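PDB 5ITG: sorbitol dehydrogenase from Gluconobacter oxydans, which probably catalyses the NADP(H)-dependent interconversion of D-sorbitol and L-sorbose, oxidising a secondary alcohol group of the polyol. Local coordinates for residues A[303-308]-A[319-324]; A[308-313]-A[369-374]; A[134-137]-A[143-146]. One frame throughout, in Å; residues are numbered along the deposited sequence.

Contact 1. Residues A[303-308]-A[319-324]; sequences VMLCFP and DAIEDS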
loop_
_atom_site.group_PDB
_atom_site.type_symbol
_atom_site.label_atom_id
_atom_site.label_comp_id
_atom_site.label_asym_id
_atom_site.label_seq_id
_atom_site.Cartn_x
_atom_site.Cartn_y
_atom_site.Cartn_z
ATOM N N VAL A 303 6.125 -10.089 -10.187
ATOM C CA VAL A 303 7.411 -10.768 -10.296
ATOM C C VAL A 303 7.458 -11.798 -11.417
ATOM O O VAL A 303 8.527 -12.046 -11.975
ATOM C CB VAL A 303 7.852 -11.429 -8.972
ATOM C CG1 VAL A 303 8.233 -10.343 -7.967
ATOM C CG2 VAL A 303 6.757 -12.316 -8.421
HETATM N N MSE A 304 6.317 -12.396 -11.756
HETATM C CA MSE A 304 6.301 -13.370 -12.851
HETATM C C MSE A 304 6.637 -12.637 -14.148
HETATM O O MSE A 304 7.145 -13.223 -15.111
HETATM C CB MSE A 304 4.929 -14.042 -12.972
HETATM C CG MSE A 304 4.798 -14.977 -14.166
HETATM SE SE MSE A 304 6.089 -16.442 -14.204
HETATM C CE MSE A 304 5.227 -17.637 -12.938
ATOM N N LEU A 305 6.353 -11.341 -14.161
ATOM C CA LEU A 305 6.651 -10.514 -15.321
ATOM C C LEU A 305 8.100 -10.018 -15.275
ATOM O O LEU A 305 8.851 -10.135 -16.249
ATOM C CB LEU A 305 5.728 -9.291 -15.353
ATOM C CG LEU A 305 6.004 -8.277 -16.471
ATOM C CD1 LEU A 305 5.576 -8.867 -17.817
ATOM C CD2 LEU A 305 5.247 -6.988 -16.208
ATOM N N CYS A 306 8.495 -9.476 -14.128
ATOM C CA CYS A 306 9.825 -8.891 -14.005
ATOM C C CYS A 306 11.033 -9.802 -13.923
ATOM O O CYS A 306 12.103 -9.411 -14.375
ATOM C CB CYS A 306 9.841 -7.886 -12.851
ATOM S SG CYS A 306 8.795 -6.425 -13.171
ATOM N N PHE A 307 10.898 -11.004 -13.368
ATOM C CA PHE A 307 12.057 -11.882 -13.305
ATOM C C PHE A 307 12.528 -12.227 -14.728
ATOM O O PHE A 307 13.712 -12.073 -15.052
ATOM C CB PHE A 307 11.754 -13.161 -12.502
ATOM C CG PHE A 307 11.568 -12.933 -11.012
ATOM C CD1 PHE A 307 12.173 -11.855 -10.368
ATOM C CD2 PHE A 307 10.844 -13.842 -10.242
ATOM C CE1 PHE A 307 12.062 -11.683 -8.986
ATOM C CE2 PHE A 307 10.727 -13.676 -8.848
ATOM C CZ PHE A 307 11.337 -12.598 -8.225
ATOM N N PRO A 308 11.621 -12.705 -15.600
ATOM C CA PRO A 308 12.111 -13.009 -16.948
ATOM C C PRO A 308 12.368 -11.734 -17.761
ATOM O O PRO A 308 13.206 -11.723 -18.671
ATOM C CB PRO A 308 11.002 -13.890 -17.533
ATOM C CG PRO A 308 9.775 -13.441 -16.808
ATOM C CD PRO A 308 10.262 -13.241 -15.398
ATOM N N ASP A 319 7.827 -1.657 -20.222
ATOM C CA ASP A 319 8.517 -2.176 -21.407
ATOM C C ASP A 319 8.302 -3.691 -21.443
ATOM O O ASP A 319 8.092 -4.288 -22.503
ATOM C CB ASP A 319 10.030 -1.934 -21.343
ATOM C CG ASP A 319 10.397 -0.479 -21.136
ATOM O OD1 ASP A 319 9.905 0.386 -21.887
ATOM O OD2 ASP A 319 11.199 -0.209 -20.215
ATOM N N ALA A 320 8.372 -4.315 -20.271
ATOM C CA ALA A 320 8.199 -5.759 -20.175
ATOM C C ALA A 320 6.778 -6.214 -20.477
ATOM O O ALA A 320 6.576 -7.229 -21.147
ATOM C CB ALA A 320 8.615 -6.247 -18.787
ATOM N N ILE A 321 5.790 -5.461 -20.001
ATOM C CA ILE A 321 4.399 -5.840 -20.216
ATOM C C ILE A 321 4.000 -5.730 -21.692
ATOM O O ILE A 321 3.007 -6.319 -22.115
ATOM C CB ILE A 321 3.446 -4.991 -19.329
ATOM C CG1 ILE A 321 2.057 -5.631 -19.292
ATOM C CG2 ILE A 321 3.372 -3.552 -19.840
ATOM C CD1 ILE A 321 1.996 -6.930 -18.491
ATOM N N GLU A 322 4.790 -4.988 -22.465
ATOM C CA GLU A 322 4.542 -4.810 -23.895
ATOM C C GLU A 322 5.156 -5.947 -24.706
ATOM O O GLU A 322 4.900 -6.081 -25.904
ATOM C CB GLU A 322 5.113 -3.468 -24.372
ATOM C CG GLU A 322 4.223 -2.268 -24.034
ATOM C CD GLU A 322 4.957 -0.938 -24.143
ATOM O OE1 GLU A 322 5.700 -0.741 -25.129
ATOM O OE2 GLU A 322 4.786 -0.086 -23.241
ATOM N N ASP A 323 5.981 -6.759 -24.056
ATOM C CA ASP A 323 6.595 -7.895 -24.733
ATOM C C ASP A 323 5.500 -8.951 -24.911
ATOM O O ASP A 323 4.932 -9.437 -23.933
ATOM C CB ASP A 323 7.748 -8.449 -23.883
ATOM C CG ASP A 323 8.518 -9.545 -24.586
ATOM O OD1 ASP A 323 7.952 -10.639 -24.775
ATOM O OD2 ASP A 323 9.692 -9.310 -24.957
ATOM N N SER A 324 5.215 -9.304 -26.162
ATOM C CA SER A 324 4.166 -10.271 -26.472
ATOM C C SER A 324 4.296 -11.607 -25.747
ATOM O O SER A 324 3.302 -12.149 -25.254
ATOM C CB SER A 324 4.107 -10.518 -27.986
ATOM O OG SER A 324 3.042 -11.399 -28.299
#
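L305 and A320 mark where the two backbones come nearest, with their CA atoms 7.0 Å apart. Residues 303-308 lie on the long helix 288-312, which kinks at P308 because a proline nitrogen has no hydrogen to give to the preceding turn. Residues 319-324 run from the short helix 317-320 into a type I beta turn, A320 to D323, closed by a hydrogen bond of 3.0 Å from D323 N to A320 O, and then enter helix 324-338. Between the two segments there is no hydrogen bond; the meeting is apolar.

L305 does the reaching. Its CG extends anti to the backbone N (chi1 176°), which carries both methyls out to the turn. The branch carbon itself sits against the methyl of A320, L305 CG to A320 CB being 4.0 Å. L305 CD1 comes within 3.8 Å of A320 O, the carbonyl oxygen that the turn bond also uses, while L305 CD2 leans on I321 CD1 at 4.0 Å, a methyl that L305 CD1 also nears. The leucine and isoleucine side chains cross at about a right angle, so the contact is limited to the leucine methyls against CB and CD1 of I321. I321 is also packed on L327 and L330 of helix 324-338, and thus joins that helix to L305.

D323, the last residue of the turn, is the N-cap of helix 324-338, with OD1 accepting from L326 N. Its OD2 takes a salt bridge from K480 and a hydrogen bond from Y314 OH, so this buried carboxylate is well satisfied and is likely to stay charged. Such a tight turn between successive helices, with a leucine of a long helix packed on it, belongs here to the helical C-terminal domain of the mannitol dehydrogenase family.

Contact 2. Residues A[308-313]-A[369-374]; sequences PGILVG and QTLRIA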
loop_
_atom_site.group_PDB
_atom_site.type_symbol
_atom_site.label_atom_id
_atom_site.label_comp_id
_atom_site.label_asym_id
_atom_site.label_seq_id
_atom_site.Cartn_x
_atom_site.Cartn_y
_atom_site.Cartn_z
ATOM N N PRO A 308 11.621 -12.705 -15.600
ATOM C CA PRO A 308 12.111 -13.009 -16.948
ATOM C C PRO A 308 12.368 -11.734 -17.761
ATOM O O PRO A 308 13.206 -11.723 -18.671
ATOM C CB PRO A 308 11.002 -13.890 -17.533
ATOM C CG PRO A 308 9.775 -13.441 -16.808
ATOM C CD PRO A 308 10.262 -13.241 -15.398
ATOM N N GLY A 309 11.657 -10.661 -17.422
ATOM C CA GLY A 309 11.841 -9.398 -18.118
ATOM C C GLY A 309 13.252 -8.837 -17.948
ATOM O O GLY A 309 13.807 -8.225 -18.870
ATOM N N ILE A 310 13.828 -9.037 -16.765
ATOM C CA ILE A 310 15.179 -8.572 -16.472
ATOM C C ILE A 310 16.169 -9.372 -17.330
ATOM O O ILE A 310 17.157 -8.828 -17.831
ATOM C CB ILE A 310 15.522 -8.753 -14.964
ATOM C CG1 ILE A 310 14.651 -7.822 -14.117
ATOM C CG2 ILE A 310 17.008 -8.460 -14.721
ATOM C CD1 ILE A 310 14.753 -8.061 -12.608
ATOM N N LEU A 311 15.900 -10.663 -17.511
ATOM C CA LEU A 311 16.772 -11.499 -18.331
ATOM C C LEU A 311 16.720 -11.043 -19.794
ATOM O O LEU A 311 17.730 -11.075 -20.495
ATOM C CB LEU A 311 16.359 -12.974 -18.231
ATOM C CG LEU A 311 16.735 -13.676 -16.924
ATOM C CD1 LEU A 311 16.062 -15.041 -16.831
ATOM C CD2 LEU A 311 18.248 -13.808 -16.854
ATOM N N VAL A 312 15.544 -10.629 -20.255
ATOM C CA VAL A 312 15.405 -10.154 -21.630
ATOM C C VAL A 312 16.136 -8.820 -21.762
ATOM O O VAL A 312 16.633 -8.479 -22.830
ATOM C CB VAL A 312 13.921 -9.963 -22.027
ATOM C CG1 VAL A 312 13.825 -9.310 -23.409
ATOM C CG2 VAL A 312 13.213 -11.297 -22.047
ATOM N N GLY A 313 16.211 -8.069 -20.669
ATOM C CA GLY A 313 16.910 -6.798 -20.718
ATOM C C GLY A 313 16.009 -5.589 -20.608
ATOM O O GLY A 313 16.395 -4.484 -20.986
ATOM N N GLN A 369 10.913 0.351 -12.096
ATOM C CA GLN A 369 12.008 -0.413 -12.674
ATOM C C GLN A 369 11.848 -1.891 -12.347
ATOM O O GLN A 369 11.447 -2.255 -11.244
ATOM C CB GLN A 369 13.355 0.089 -12.143
ATOM C CG GLN A 369 13.763 1.470 -12.652
ATOM C CD GLN A 369 12.789 2.550 -12.235
ATOM O OE1 GLN A 369 12.526 2.739 -11.044
ATOM N NE2 GLN A 369 12.248 3.274 -13.215
ATOM N N THR A 370 12.162 -2.739 -13.319
ATOM C CA THR A 370 12.064 -4.178 -13.139
ATOM C C THR A 370 12.979 -4.649 -12.013
ATOM O O THR A 370 12.589 -5.475 -11.190
ATOM C CB THR A 370 12.444 -4.911 -14.427
ATOM O OG1 THR A 370 13.725 -4.451 -14.874
ATOM C CG2 THR A 370 11.403 -4.650 -15.509
ATOM N N LEU A 371 14.198 -4.123 -11.970
ATOM C CA LEU A 371 15.130 -4.521 -10.920
ATOM C C LEU A 371 14.588 -4.167 -9.541
ATOM O O LEU A 371 14.830 -4.883 -8.569
ATOM C CB LEU A 371 16.502 -3.866 -11.137
ATOM C CG LEU A 371 17.422 -4.632 -12.096
ATOM C CD1 LEU A 371 18.725 -3.873 -12.305
ATOM C CD2 LEU A 371 17.707 -6.016 -11.517
ATOM N N ARG A 372 13.839 -3.073 -9.457
ATOM C CA ARG A 372 13.279 -2.652 -8.180
ATOM C C ARG A 372 12.203 -3.640 -7.738
ATOM O O ARG A 372 12.104 -3.989 -6.559
ATOM C CB ARG A 372 12.679 -1.250 -8.296
ATOM C CG ARG A 372 12.950 -0.377 -7.077
ATOM C CD ARG A 372 12.099 0.882 -7.089
ATOM N NE ARG A 372 10.679 0.570 -6.944
ATOM C CZ ARG A 372 10.157 -0.065 -5.900
ATOM N NH1 ARG A 372 10.938 -0.457 -4.898
ATOM N NH2 ARG A 372 8.855 -0.313 -5.856
ATOM N N ILE A 373 11.401 -4.091 -8.692
ATOM C CA ILE A 373 10.344 -5.054 -8.404
ATOM C C ILE A 373 10.968 -6.367 -7.941
ATOM O O ILE A 373 10.412 -7.069 -7.096
ATOM C CB ILE A 373 9.477 -5.319 -9.664
ATOM C CG1 ILE A 373 8.769 -4.026 -10.081
ATOM C CG2 ILE A 373 8.457 -6.422 -9.390
ATOM C CD1 ILE A 373 7.884 -3.423 -9.001
ATOM N N ALA A 374 12.143 -6.680 -8.482
ATOM C CA ALA A 374 12.841 -7.913 -8.146
ATOM C C ALA A 374 13.626 -7.855 -6.830
ATOM O O ALA A 374 14.106 -8.885 -6.351
ATOM C CB ALA A 374 13.774 -8.300 -9.290
#
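I310 carries the apolar side of this contact, meeting three residues of helix 370-374. With CG1 anti to the carbonyl carbon (chi1 -67°) and the chain extended beyond it, the terminal CD1 is pushed out towards the neighbouring helix. There I310 CD1 presses on A374 CB at 3.5 Å, tighter than usual for two carbons. The same I310 CD1 lies 3.8 Å from L371 CD2, the two side chains crossing at about a right angle. Nearer the backbone, I310 and T370 slide past each other in opposite directions, with I310 CG1 3.6 Å from T370 OG1. M412 and Y423 also pack on I310. With an alanine here, CG1, CG2 and CD1 would be gone, which is likely to leave a gap facing A374 CB and L371 CD2 and to take away the methylene that T370 OG1 rests against.

The polar groups look elsewhere. T370 OG1 donates to Y314 O, which fixes the hydroxyl while it rests against the isoleucine, and T370 also has a backbone bond with E315.

As for the backbones, the axes of 308-312 and 370-374 approach to 9.8 Å, running roughly antiparallel at 142°. Helix 288-312 ends here in a Schellman motif: G313, with positive phi, is its C' residue, with Y314 N bonded to G309 O and a weak bond from G313 N to I310 O.

No hydrogen bond passes between the segments. Their cohesion therefore depends on the shape and burial of I310, while T370 ties its helix to the chain that follows the Schellman turn.

Contact 3. Residues A[134-137]-A[143-146]; sequences GYNI and AFDL
N136 lays its amide nitrogen over one face of the F144 ring, with ND2 3.3 Å above the plane and offset toward the rim. The amide stands nearly upright on the ring, the two planes being 81° apart. A hydrogen bond fixes it there: N136 ND2 donates to D145 O at 2.9 Å, almost straight and within the plane of its own amide, though it reaches the carbonyl of D145 from 34° off that carbonyl's plane. The backbone answers in the reverse direction, D145 N donating to N136 O at 3.0 Å with an N-H...O angle of 174°. N136 thus both gives and takes, from a left-handed backbone conformation that turns its side chain and carbonyl toward D145. The edge of the F144 ring meets Y135 O, while I137 CD1 rests 4.0 Å from F144 CA. Elsewhere F144 is held edge-to-face by F165 and packed on V151, and the D145 carboxylate accepts from E147 N and N138 ND2. I137 and F144 form a single beta bridge that closes the short excursion 138-142, within the long connection from strand 125-128 to helix 149-156 of the Rossmann domain.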
loop_
_atom_site.group_PDB
_atom_site.type_symbol
_atom_site.label_atom_id
_atom_site.label_comp_id
_atom_site.label_asym_id
_atom_site.label_seq_id
_atom_site.Cartn_x
_atom_site.Cartn_y
_atom_site.Cartn_z
ATOM N N GLY A 134 6.107 2.960 11.693
ATOM C CA GLY A 134 5.380 3.872 12.553
ATOM C C GLY A 134 4.570 3.211 13.653
ATOM O O GLY A 134 4.206 3.874 14.617
ATOM N N TYR A 135 4.280 1.919 13.525
ATOM C CA TYR A 135 3.492 1.235 14.546
ATOM C C TYR A 135 4.318 0.764 15.747
ATOM O O TYR A 135 3.780 0.217 16.710
ATOM C CB TYR A 135 2.702 0.073 13.924
ATOM C CG TYR A 135 1.609 0.553 12.981
ATOM C CD1 TYR A 135 1.882 0.801 11.635
ATOM C CD2 TYR A 135 0.330 0.850 13.457
ATOM C CE1 TYR A 135 0.915 1.344 10.789
ATOM C CE2 TYR A 135 -0.651 1.399 12.618
ATOM C CZ TYR A 135 -0.348 1.648 11.285
ATOM O OH TYR A 135 -1.287 2.247 10.465
ATOM N N ASN A 136 5.626 0.991 15.686
ATOM C CA ASN A 136 6.514 0.651 16.793
ATOM C C ASN A 136 6.429 -0.793 17.275
ATOM O O ASN A 136 6.384 -1.047 18.481
ATOM C CB ASN A 136 6.246 1.611 17.963
ATOM C CG ASN A 136 7.167 1.371 19.155
ATOM O OD1 ASN A 136 8.380 1.247 19.003
ATOM N ND2 ASN A 136 6.590 1.322 20.347
ATOM N N ILE A 137 6.389 -1.736 16.337
ATOM C CA ILE A 137 6.352 -3.151 16.690
ATOM C C ILE A 137 7.785 -3.679 16.571
ATOM O O ILE A 137 8.380 -3.623 15.498
ATOM C CB ILE A 137 5.462 -3.970 15.728
ATOM C CG1 ILE A 137 4.023 -3.458 15.772
ATOM C CG2 ILE A 137 5.527 -5.443 16.093
ATOM C CD1 ILE A 137 3.398 -3.447 17.151
ATOM N N ALA A 143 6.259 -7.521 19.562
ATOM C CA ALA A 143 5.357 -6.785 20.444
ATOM C C ALA A 143 5.591 -5.276 20.394
ATOM O O ALA A 143 6.617 -4.815 19.901
ATOM C CB ALA A 143 5.503 -7.284 21.878
ATOM N N PHE A 144 4.626 -4.518 20.903
ATOM C CA PHE A 144 4.732 -3.064 20.939
ATOM C C PHE A 144 5.949 -2.769 21.819
ATOM O O PHE A 144 6.016 -3.228 22.961
ATOM C CB PHE A 144 3.471 -2.470 21.560
ATOM C CG PHE A 144 3.435 -0.972 21.557
ATOM C CD1 PHE A 144 3.353 -0.268 20.362
ATOM C CD2 PHE A 144 3.468 -0.264 22.755
ATOM C CE1 PHE A 144 3.303 1.131 20.358
ATOM C CE2 PHE A 144 3.419 1.124 22.764
ATOM C CZ PHE A 144 3.335 1.828 21.564
ATOM N N ASP A 145 6.901 -2.006 21.288
ATOM C CA ASP A 145 8.132 -1.704 22.010
ATOM C C ASP A 145 8.018 -0.613 23.067
ATOM O O ASP A 145 8.027 0.577 22.754
ATOM C CB ASP A 145 9.233 -1.331 21.020
ATOM C CG ASP A 145 10.616 -1.603 21.569
ATOM O OD1 ASP A 145 10.826 -1.384 22.782
ATOM O OD2 ASP A 145 11.493 -2.026 20.790
ATOM N N LEU A 146 7.934 -1.030 24.325
ATOM C CA LEU A 146 7.819 -0.098 25.443
ATOM C C LEU A 146 9.144 0.572 25.784
ATOM O O LEU A 146 9.207 1.423 26.669
ATOM C CB LEU A 146 7.287 -0.835 26.673
ATOM C CG LEU A 146 5.924 -1.494 26.451
ATOM C CD1 LEU A 146 5.536 -2.311 27.676
ATOM C CD2 LEU A 146 4.891 -0.420 26.150
#

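How the contacts relate
Contacts 1 and 2 are neighbours on one helix, 288-312, and share P308 at its kink; their centres are 7 Å apart. They also touch directly: C306 SG lies 3.7 Å from I373 CB, and F307 CE1 is 3.8 Å from A374 CB. Together they pack helix 288-312 on one side against the turn at 320-323 and on another against helix 370-374. Contact 3 belongs to the Rossmann domain, with its centre about 38 Å from that of contact 1 and 35 Å from that of contact 2; its nearest atoms are about 23 and 18 Å away. The model is substrate-free, and no active-site role is claimed for any of the three.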